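Local structure of D-aminoacyl-tRNA deacylase 1 (Homo sapiens, 2OKV) at residues 37-40 and 41-44; 77-80 and 81-84; 95-98 and 99-103; 108-111 and 112-116; 124-127 and 128-131. The protein removes D-amino acids, and glycine mischarged onto tRNA(Ala), from tRNA as a homodimeric editing enzyme, and may take part in DNA replication. All blocks are in the same frame, centred on the assembly; numbering follows the deposited sequence.

Contact 1: 37-40 and 41-44; sequences DTQK and ELEH
Gln39 and Glu43 join across one helical turn: NE2 of Gln39 donates to OE2 of Glu43 at 3.0 Å. The carboxylate oxygen accepts the bond on its anti lone pair, the one facing away from its sister oxygen, while the acceptor lies close to the plane of the amide even though amide and carboxylate are turned 72° against each other. A bend at chi2 of Gln39 (66°) folds the amide back over the turn, and Glu43 meets it with an extended chain. On another side of the turn, CG of Lys40 sits 4.1 Å from the centroid of the His44 ring, an off-centre CH-pi contact. All this decorates the first turn of helix 39-51, where the i to i+4 bonds begin with Leu42 N to Thr38 O; Thr38 holds the N-cap position, but its side chain makes no capping bond. At the start of the helix, a carboxylate from the preceding loop meets one from the first turn: OD1 of Asp37 and OE1 of Glu41 are 3.4 Å apart, both acceptors, and a water placed between them donates to each at 2.7 Å, which probably eases their repulsion. Asp37 is held further by the amino terminus, Met1 N, at OD1 and by Ser34 N at OD2. Beneath the turn, the buried Leu42 leans on Phe105 and Gln112 of helix 99-116.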
# COMPACT_ATOMS: atom_id res chain seq x y z
N ASP B 37 -16.64 12.23 -3.01
CA ASP B 37 -16.99 10.95 -3.64
C ASP B 37 -18.51 10.75 -3.78
O ASP B 37 -19.30 11.14 -2.93
CB ASP B 37 -16.33 9.76 -2.93
CG ASP B 37 -14.84 9.60 -3.29
OD1 ASP B 37 -14.36 10.12 -4.33
OD2 ASP B 37 -14.14 8.91 -2.52
N THR B 38 -18.90 10.13 -4.89
CA THR B 38 -20.29 10.03 -5.28
C THR B 38 -20.55 8.59 -5.77
O THR B 38 -19.63 7.77 -5.76
CB THR B 38 -20.55 11.12 -6.35
OG1 THR B 38 -21.81 11.75 -6.14
CG2 THR B 38 -20.46 10.57 -7.75
N GLN B 39 -21.77 8.29 -6.20
CA GLN B 39 -22.09 6.97 -6.77
C GLN B 39 -21.22 6.68 -8.00
O GLN B 39 -20.80 5.55 -8.21
CB GLN B 39 -23.58 6.89 -7.12
CG GLN B 39 -24.08 5.49 -7.51
CD GLN B 39 -24.04 4.50 -6.37
OE1 GLN B 39 -24.26 4.85 -5.21
NE2 GLN B 39 -23.79 3.24 -6.69
N LYS B 40 -20.96 7.70 -8.81
CA LYS B 40 -20.10 7.55 -9.99
C LYS B 40 -18.72 6.98 -9.64
O LYS B 40 -18.24 6.02 -10.25
CB LYS B 40 -19.98 8.91 -10.70
CG LYS B 40 -19.28 8.86 -12.05
CD LYS B 40 -19.30 10.21 -12.73
CE LYS B 40 -18.30 10.26 -13.86
NZ LYS B 40 -18.42 11.55 -14.59
N GLU B 41 -18.07 7.56 -8.64
CA GLU B 41 -16.73 7.10 -8.27
C GLU B 41 -16.79 5.71 -7.65
O GLU B 41 -15.94 4.86 -7.92
CB GLU B 41 -16.11 8.09 -7.29
CG GLU B 41 -16.84 9.44 -7.35
CD GLU B 41 -16.03 10.48 -8.00
OE1 GLU B 41 -14.84 10.53 -7.66
OE2 GLU B 41 -16.56 11.26 -8.84
N LEU B 42 -17.82 5.47 -6.83
CA LEU B 42 -18.06 4.15 -6.24
C LEU B 42 -18.10 3.10 -7.35
O LEU B 42 -17.35 2.13 -7.30
CB LEU B 42 -19.37 4.17 -5.46
CG LEU B 42 -19.83 2.96 -4.64
CD1 LEU B 42 -20.92 3.40 -3.66
CD2 LEU B 42 -20.34 1.81 -5.54
N GLU B 43 -18.97 3.30 -8.34
CA GLU B 43 -19.13 2.36 -9.46
C GLU B 43 -17.88 2.23 -10.33
O GLU B 43 -17.50 1.12 -10.74
CB GLU B 43 -20.36 2.72 -10.30
CG GLU B 43 -21.65 2.51 -9.51
CD GLU B 43 -22.94 2.76 -10.27
OE1 GLU B 43 -22.89 2.86 -11.51
OE2 GLU B 43 -24.01 2.83 -9.61
N HIS B 44 -17.22 3.36 -10.58
CA HIS B 44 -15.97 3.36 -11.36
C HIS B 44 -14.83 2.63 -10.65
O HIS B 44 -14.09 1.87 -11.28
CB HIS B 44 -15.57 4.79 -11.72
CG HIS B 44 -16.34 5.37 -12.87
ND1 HIS B 44 -17.72 5.33 -12.95
CD2 HIS B 44 -15.92 6.02 -13.98
CE1 HIS B 44 -18.11 5.93 -14.07
NE2 HIS B 44 -17.04 6.36 -14.71
O HOH W 1 -14.31 12.40 -5.82

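Contact 2: 77-80 and 81-84; sequences VSQF and TLQC
Gln79 and Thr81 meet where strand 73-78 runs out of the mixed sheet and the chain coils into a short 3-10 segment, at the dimer interface. Along the side chain of Gln79, CG stands anti to the backbone N (chi1 -179°) and touches two residues of the turn: OG1 of Thr81 at 3.4 Å and CG of Leu82 at 3.8 Å. The bend at chi2 then carries the amide past the threonine hydroxyl, with CD 3.3 Å from OG1. NE2 comes nearer still, but the angle is too poor for a hydrogen bond, and both groups spend their polarity on the second subunit. The Gln79 amide takes OE1 to the hydroxyl of Thr142 of the second subunit and NE2 to the carbonyl of Pro140 of that subunit, while Thr81 OG1 bonds to the backbone O of the same Thr142 of the second subunit. Since Pro140 belongs to the Gly-cisPro motif, which probably serves to reject L-amino acids, the motif of each monomer fitting into the active site of the other, Gln79 probably helps to position that loop.

The backbone supports the pair with the i to i+3 bonding of a 3-10 turn: Leu82 N reaches Gln79 O weakly at 3.4 Å, and Gln83 N reaches Phe80 O at 3.1 Å. Leu82 also packs on Val4, one of the magnesium-binding residues. Phe80, whose ring meets Phe93 edge-to-face, receives the methyl of Thr81 over one face, CG2 lying 4.3 Å from the ring centroid and offset toward the rim beside CE1.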
# COMPACT_ATOMS: atom_id res chain seq x y z
N VAL B 77 -10.47 -3.26 2.91
CA VAL B 77 -10.44 -2.60 4.22
C VAL B 77 -10.53 -1.10 3.99
O VAL B 77 -9.86 -0.57 3.12
CB VAL B 77 -9.16 -2.96 5.01
CG1 VAL B 77 -9.16 -2.27 6.38
CG2 VAL B 77 -9.06 -4.47 5.19
N SER B 78 -11.38 -0.44 4.78
CA SER B 78 -11.54 1.01 4.71
C SER B 78 -10.31 1.69 5.30
O SER B 78 -9.84 1.30 6.37
CB SER B 78 -12.78 1.42 5.50
OG SER B 78 -12.86 0.57 6.65
N GLN B 79 -9.80 2.71 4.60
CA GLN B 79 -8.52 3.34 4.92
C GLN B 79 -8.55 4.83 4.58
O GLN B 79 -8.08 5.24 3.51
CB GLN B 79 -7.40 2.65 4.10
CG GLN B 79 -5.97 3.18 4.35
CD GLN B 79 -5.36 2.67 5.65
OE1 GLN B 79 -4.56 1.75 5.62
NE2 GLN B 79 -5.75 3.25 6.78
N PHE B 80 -9.09 5.63 5.50
CA PHE B 80 -9.21 7.08 5.30
C PHE B 80 -7.87 7.81 5.17
O PHE B 80 -7.84 8.93 4.68
CB PHE B 80 -10.06 7.73 6.41
CG PHE B 80 -9.36 7.82 7.75
CD1 PHE B 80 -8.55 8.92 8.05
CD2 PHE B 80 -9.51 6.82 8.71
CE1 PHE B 80 -7.89 9.01 9.28
CE2 PHE B 80 -8.86 6.90 9.93
CZ PHE B 80 -8.05 8.00 10.23
N THR B 81 -6.77 7.19 5.62
CA THR B 81 -5.44 7.85 5.59
C THR B 81 -4.92 8.14 4.19
O THR B 81 -4.05 9.01 3.99
CB THR B 81 -4.35 7.06 6.38
OG1 THR B 81 -4.24 5.74 5.87
CG2 THR B 81 -4.70 6.99 7.87
N LEU B 82 -5.43 7.40 3.21
CA LEU B 82 -5.08 7.64 1.81
C LEU B 82 -5.57 9.01 1.31
O LEU B 82 -5.03 9.53 0.34
CB LEU B 82 -5.61 6.52 0.93
CG LEU B 82 -5.03 5.13 1.18
CD1 LEU B 82 -5.76 4.15 0.31
CD2 LEU B 82 -3.54 5.10 0.85
N GLN B 83 -6.57 9.57 1.98
CA GLN B 83 -7.07 10.93 1.70
C GLN B 83 -6.34 11.98 2.55
O GLN B 83 -6.95 12.82 3.20
CB GLN B 83 -8.58 11.00 1.94
CG GLN B 83 -9.41 10.14 0.98
CD GLN B 83 -9.29 10.60 -0.47
OE1 GLN B 83 -9.37 9.79 -1.40
NE2 GLN B 83 -9.11 11.90 -0.68
N CYS B 84 -5.01 11.92 2.52
CA CYS B 84 -4.17 12.75 3.37
C CYS B 84 -3.54 13.91 2.59
O CYS B 84 -3.12 13.73 1.44
CB CYS B 84 -3.06 11.88 3.99
SG CYS B 84 -1.59 12.76 4.54

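Contact 3: 95-98 and 99-103; sequences LAMP and TEQAE
Met97 lays its thioether across the amide of Gln101, the two chains meeting at about a right angle. Its first two torsions are both extended (chi1 -173°), carrying SD out from the loop to 3.5 Å from Gln101 CD; the turn at chi3 (-76°) then swings the methyl round to NE2, with CE 3.4 Å away. Gln101 answers with a chain that is extended beyond CG, so that its aliphatic part as well as its amide runs past the sulfur, CG lying 3.7 Å from SD. Nearer the backbone, CG of Met97 rests 4.2 Å from the methyl of the buried Ala102. These contacts fasten the incoming loop to the first turn of helix 99-116, with Pro98 at the N-cap position. Proline can offer no side-chain cap, but its carbonyl starts the helical bonding: Ala102 N donates to Pro98 O at 2.8 Å. On the outer side of the turn, Glu100 bends at chi2 (90°) and brings OE2 back toward the Pro98 ring, where it accepts a weak bond from Thr99 OG1. Met97 also packs on Ile33 and joins it through a backbone hydrogen bond, while Pro98 rests on Leu35.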
# COMPACT_ATOMS: atom_id res chain seq x y z
N LEU B 95 -9.96 16.06 3.73
CA LEU B 95 -10.50 15.61 2.44
C LEU B 95 -11.19 14.25 2.55
O LEU B 95 -11.98 13.87 1.68
CB LEU B 95 -9.41 15.57 1.37
CG LEU B 95 -9.69 16.27 0.02
CD1 LEU B 95 -11.14 16.10 -0.47
CD2 LEU B 95 -9.35 17.76 0.10
N ALA B 96 -10.88 13.51 3.61
CA ALA B 96 -11.54 12.23 3.85
C ALA B 96 -13.00 12.46 4.26
O ALA B 96 -13.31 13.44 4.96
CB ALA B 96 -10.80 11.44 4.91
N MET B 97 -13.88 11.57 3.82
CA MET B 97 -15.29 11.61 4.24
C MET B 97 -15.41 11.21 5.71
O MET B 97 -14.86 10.18 6.11
CB MET B 97 -16.14 10.69 3.35
CG MET B 97 -17.66 10.78 3.57
SD MET B 97 -18.51 9.55 2.55
CE MET B 97 -18.44 10.29 0.92
N PRO B 98 -16.12 12.02 6.53
CA PRO B 98 -16.39 11.69 7.94
C PRO B 98 -17.04 10.32 8.12
O PRO B 98 -17.87 9.90 7.30
CB PRO B 98 -17.36 12.80 8.39
CG PRO B 98 -17.77 13.53 7.16
CD PRO B 98 -16.68 13.34 6.16
N THR B 99 -16.66 9.63 9.20
CA THR B 99 -17.05 8.23 9.44
C THR B 99 -18.56 7.91 9.46
O THR B 99 -18.95 6.78 9.15
CB THR B 99 -16.40 7.68 10.73
OG1 THR B 99 -16.59 8.62 11.79
CG2 THR B 99 -14.91 7.46 10.52
N GLU B 100 -19.39 8.88 9.82
CA GLU B 100 -20.85 8.69 9.85
C GLU B 100 -21.39 8.38 8.44
O GLU B 100 -22.12 7.39 8.25
CB GLU B 100 -21.54 9.92 10.44
CG GLU B 100 -21.31 10.14 11.94
CD GLU B 100 -20.09 11.02 12.25
OE1 GLU B 100 -20.19 11.85 13.18
OE2 GLU B 100 -19.03 10.87 11.59
N GLN B 101 -21.00 9.21 7.47
CA GLN B 101 -21.37 8.98 6.08
C GLN B 101 -20.50 7.90 5.45
O GLN B 101 -20.99 7.10 4.65
CB GLN B 101 -21.31 10.26 5.25
CG GLN B 101 -21.95 10.10 3.86
CD GLN B 101 -21.59 11.23 2.89
OE1 GLN B 101 -21.19 12.32 3.31
NE2 GLN B 101 -21.75 10.97 1.60
N ALA B 102 -19.21 7.90 5.81
CA ALA B 102 -18.25 6.97 5.22
C ALA B 102 -18.62 5.51 5.45
O ALA B 102 -18.40 4.70 4.57
CB ALA B 102 -16.81 7.24 5.71
N GLU B 103 -19.17 5.17 6.62
CA GLU B 103 -19.55 3.77 6.86
C GLU B 103 -20.63 3.32 5.88
O GLU B 103 -20.52 2.26 5.27
CB GLU B 103 -20.01 3.50 8.30
CG GLU B 103 -20.17 1.99 8.52
CD GLU B 103 -20.11 1.55 9.96
OE1 GLU B 103 -20.42 2.35 10.86
OE2 GLU B 103 -19.75 0.37 10.18

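Contact 4: 108-111 and 112-116; sequences SFLE and QLRKT
Phe109 and Leu113 supply the apolar part of this contact, side by side and pointing the same way, with CE2 of the ring 4.1 Å from CD1 of the leucine. Leu110 adds a looser approach, CD2 to Leu113 CD1 at 4.4 Å, and its other methyl, CD1, lies beside NH2 of Arg114.

The charged part belongs to Glu111 and Arg114, which cross at roughly a right angle. OE1 of Glu111 comes up to the guanidinium at its edge, near its plane, but stays 4.0 Å from NE; with carboxylate and guanidinium planes 58° apart, this is a long salt bridge that is probably weak. With CG beside the backbone N (chi1 -63°), the arginine chain runs back over Leu110 O, and a bend at chi3 follows nearer the guanidinium.

Backbone bonds run i to i+4 from Ser108 O through Glu111 O. At the last turn Gln112 O is gripped twice, by Thr116 N and by Thr116 OG1 at 2.8 Å, the two donors reaching it from opposite faces of its plane.

Phe109 rests on Val46 and Ile49 of helix 39-51, and Leu110 and Leu113 on Cys76 and Ile122 of the sheet: an amphipathic helix lying beside a second helix on one face of a mixed beta-sheet.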
# COMPACT_ATOMS: atom_id res chain seq x y z
N SER B 108 -22.14 0.39 0.98
CA SER B 108 -22.70 0.40 -0.38
C SER B 108 -21.65 -0.04 -1.42
O SER B 108 -21.96 -0.77 -2.38
CB SER B 108 -23.26 1.77 -0.74
OG SER B 108 -24.40 2.10 0.05
N PHE B 109 -20.42 0.42 -1.22
CA PHE B 109 -19.30 0.07 -2.09
C PHE B 109 -19.04 -1.43 -2.09
O PHE B 109 -18.89 -2.06 -3.15
CB PHE B 109 -18.04 0.83 -1.65
CG PHE B 109 -16.80 0.36 -2.34
CD1 PHE B 109 -16.40 0.95 -3.55
CD2 PHE B 109 -16.06 -0.69 -1.81
CE1 PHE B 109 -15.28 0.51 -4.21
CE2 PHE B 109 -14.93 -1.15 -2.48
CZ PHE B 109 -14.54 -0.54 -3.69
N LEU B 110 -18.99 -2.02 -0.89
CA LEU B 110 -18.79 -3.47 -0.75
C LEU B 110 -19.92 -4.24 -1.38
O LEU B 110 -19.70 -5.30 -1.98
CB LEU B 110 -18.69 -3.88 0.72
CG LEU B 110 -17.34 -3.83 1.42
CD1 LEU B 110 -17.59 -4.40 2.79
CD2 LEU B 110 -16.24 -4.61 0.71
N GLU B 111 -21.14 -3.72 -1.25
CA GLU B 111 -22.30 -4.36 -1.85
C GLU B 111 -22.28 -4.34 -3.39
O GLU B 111 -22.72 -5.31 -4.02
CB GLU B 111 -23.60 -3.78 -1.27
CG GLU B 111 -24.89 -4.51 -1.64
CD GLU B 111 -24.97 -5.97 -1.16
OE1 GLU B 111 -24.14 -6.42 -0.34
OE2 GLU B 111 -25.89 -6.67 -1.62
N GLN B 112 -21.78 -3.25 -4.01
CA GLN B 112 -21.66 -3.19 -5.48
C GLN B 112 -20.61 -4.20 -5.95
O GLN B 112 -20.79 -4.87 -6.96
CB GLN B 112 -21.28 -1.79 -6.01
CG GLN B 112 -22.18 -1.20 -7.17
CD GLN B 112 -22.19 -1.97 -8.51
OE1 GLN B 112 -22.52 -3.16 -8.57
NE2 GLN B 112 -21.90 -1.25 -9.61
N LEU B 113 -19.50 -4.27 -5.21
CA LEU B 113 -18.44 -5.23 -5.45
C LEU B 113 -18.96 -6.67 -5.45
O LEU B 113 -18.66 -7.44 -6.36
CB LEU B 113 -17.36 -5.11 -4.38
CG LEU B 113 -15.93 -4.63 -4.62
CD1 LEU B 113 -15.06 -5.15 -3.49
CD2 LEU B 113 -15.31 -5.00 -5.96
N ARG B 114 -19.72 -7.02 -4.41
CA ARG B 114 -20.32 -8.35 -4.30
C ARG B 114 -21.33 -8.67 -5.41
O ARG B 114 -21.34 -9.79 -5.93
CB ARG B 114 -21.00 -8.54 -2.96
CG ARG B 114 -20.08 -8.48 -1.77
CD ARG B 114 -20.84 -9.04 -0.57
NE ARG B 114 -20.74 -8.20 0.62
CZ ARG B 114 -19.79 -8.30 1.54
NH1 ARG B 114 -18.82 -9.22 1.42
NH2 ARG B 114 -19.81 -7.49 2.58
N LYS B 115 -22.18 -7.71 -5.76
CA LYS B 115 -23.17 -7.98 -6.80
C LYS B 115 -22.57 -8.04 -8.22
O LYS B 115 -23.12 -8.72 -9.09
CB LYS B 115 -24.36 -7.02 -6.71
CG LYS B 115 -24.31 -5.77 -7.59
CD LYS B 115 -25.70 -5.14 -7.61
CE LYS B 115 -25.66 -3.63 -7.83
NZ LYS B 115 -26.93 -3.03 -7.29
N THR B 116 -21.46 -7.34 -8.43
CA THR B 116 -20.76 -7.33 -9.73
C THR B 116 -19.87 -8.56 -9.89
O THR B 116 -19.61 -9.00 -11.01
CB THR B 116 -19.93 -6.03 -9.91
OG1 THR B 116 -20.79 -4.90 -9.80
CG2 THR B 116 -19.23 -5.98 -11.29

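Contact 5: 124-127 and 128-131; sequences DGKF and GAYM
Met131 reaches back across the loop to the backbone of Gly125 and Lys126, its end lying against the residues that lead into and open a turn. Chi1 (-65°) sets CG beside the backbone N, and an extended chi2 carries the chain on to the sulfur, which accepts a weak hydrogen bond from Lys126 N at 3.5 Å. The bend at chi3 (-97°) then brings the methyl up to the lysine carbonyl, CE lying 3.4 Å from Lys126 O. Sulfur and methyl thus meet the two polar ends of a single residue, while SD also rests 3.9 Å from CA of Gly125.

Lys126 O has a stronger partner in Ala129 N, at 2.9 Å, the bond that closes a type I beta turn from Lys126 to Ala129. Over this turn the lysine chain lies alongside the alanine methyl: CB and CG lie near Ala129 CB, and the kink at chi3 (47°) brings CE back to 3.8 Å from it. Only aliphatic carbons take part, and the amino group leads on away from the turn. Phe127, at the corner, sends its ring out to the other side, with CD2 3.6 Å from Gly128 N.

That ring packs on Ala102 and Glu103 of helix 99-116 and on Ser78 at the end of strand 73-78, so the turn bridges the helix and the sheet. Lys126 and Ala129 lean on Val15 of strand 10-15. Met131 opens strand 131-137, packs on Val77, and pairs antiparallel with a strand of the second subunit, carrying the sheet across the dimer interface.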
# COMPACT_ATOMS: atom_id res chain seq x y z
N ASP B 124 -14.17 -8.51 4.19
CA ASP B 124 -14.07 -7.17 4.72
C ASP B 124 -13.28 -7.18 6.03
O ASP B 124 -13.19 -8.21 6.71
CB ASP B 124 -15.49 -6.63 4.95
CG ASP B 124 -15.54 -5.16 5.38
OD1 ASP B 124 -14.56 -4.40 5.16
OD2 ASP B 124 -16.58 -4.78 5.92
N GLY B 125 -12.72 -6.03 6.39
CA GLY B 125 -12.26 -5.81 7.75
C GLY B 125 -13.47 -5.50 8.61
O GLY B 125 -14.60 -5.90 8.30
N LYS B 126 -13.24 -4.77 9.70
CA LYS B 126 -14.31 -4.28 10.57
C LYS B 126 -14.21 -2.76 10.61
O LYS B 126 -13.33 -2.21 11.29
CB LYS B 126 -14.23 -4.90 11.98
CG LYS B 126 -15.39 -4.49 12.90
CD LYS B 126 -15.62 -5.42 14.12
CE LYS B 126 -14.34 -5.76 14.89
NZ LYS B 126 -14.59 -6.59 16.14
N PHE B 127 -15.10 -2.09 9.88
CA PHE B 127 -15.03 -0.63 9.65
C PHE B 127 -14.52 0.28 10.79
O PHE B 127 -13.64 1.10 10.57
CB PHE B 127 -16.35 -0.08 9.10
CG PHE B 127 -16.27 1.37 8.71
CD1 PHE B 127 -15.88 1.73 7.42
CD2 PHE B 127 -16.54 2.38 9.63
CE1 PHE B 127 -15.77 3.06 7.05
CE2 PHE B 127 -16.44 3.72 9.27
CZ PHE B 127 -16.06 4.06 7.97
N GLY B 128 -15.03 0.17 11.99
CA GLY B 128 -14.58 1.16 12.99
C GLY B 128 -13.32 0.81 13.79
O GLY B 128 -12.83 1.62 14.59
N ALA B 129 -12.80 -0.39 13.55
CA ALA B 129 -11.99 -1.07 14.56
C ALA B 129 -10.51 -0.88 14.37
O ALA B 129 -10.05 -0.56 13.28
CB ALA B 129 -12.33 -2.57 14.57
N TYR B 130 -9.76 -1.08 15.44
CA TYR B 130 -8.32 -1.08 15.35
C TYR B 130 -7.89 -2.48 14.92
O TYR B 130 -7.97 -3.45 15.69
CB TYR B 130 -7.72 -0.67 16.70
CG TYR B 130 -6.21 -0.68 16.79
CD1 TYR B 130 -5.41 -0.47 15.67
CD2 TYR B 130 -5.59 -0.85 18.02
CE1 TYR B 130 -4.03 -0.46 15.76
CE2 TYR B 130 -4.19 -0.85 18.12
CZ TYR B 130 -3.43 -0.65 16.99
OH TYR B 130 -2.06 -0.65 17.09
N MET B 131 -7.46 -2.58 13.67
CA MET B 131 -7.20 -3.86 13.04
C MET B 131 -5.72 -4.06 12.83
O MET B 131 -4.97 -3.10 12.69
CB MET B 131 -7.85 -3.92 11.65
CG MET B 131 -9.35 -3.85 11.62
SD MET B 131 -9.98 -3.63 9.97
CE MET B 131 -10.23 -1.84 9.92

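Contact 2 is the most buried of the five, and its polar groups are satisfied by the second subunit; contact 5, more at the surface, also reaches that subunit, and the two touch each other. Contacts 1, 3 and 4 stay within the chain, each partly buried. Contacts 3 and 4 belong to the two ends of helix 99-116, and contact 1 begins helix 39-51, which packs on contact 4. Contact 3 in turn touches contacts 1, 2 and 5. Contacts 1 and 4 pair polar groups along helical turns that also bury apolar side chains, whereas contact 3 sets a thioether against an amide and contact 5 sulfur against backbone.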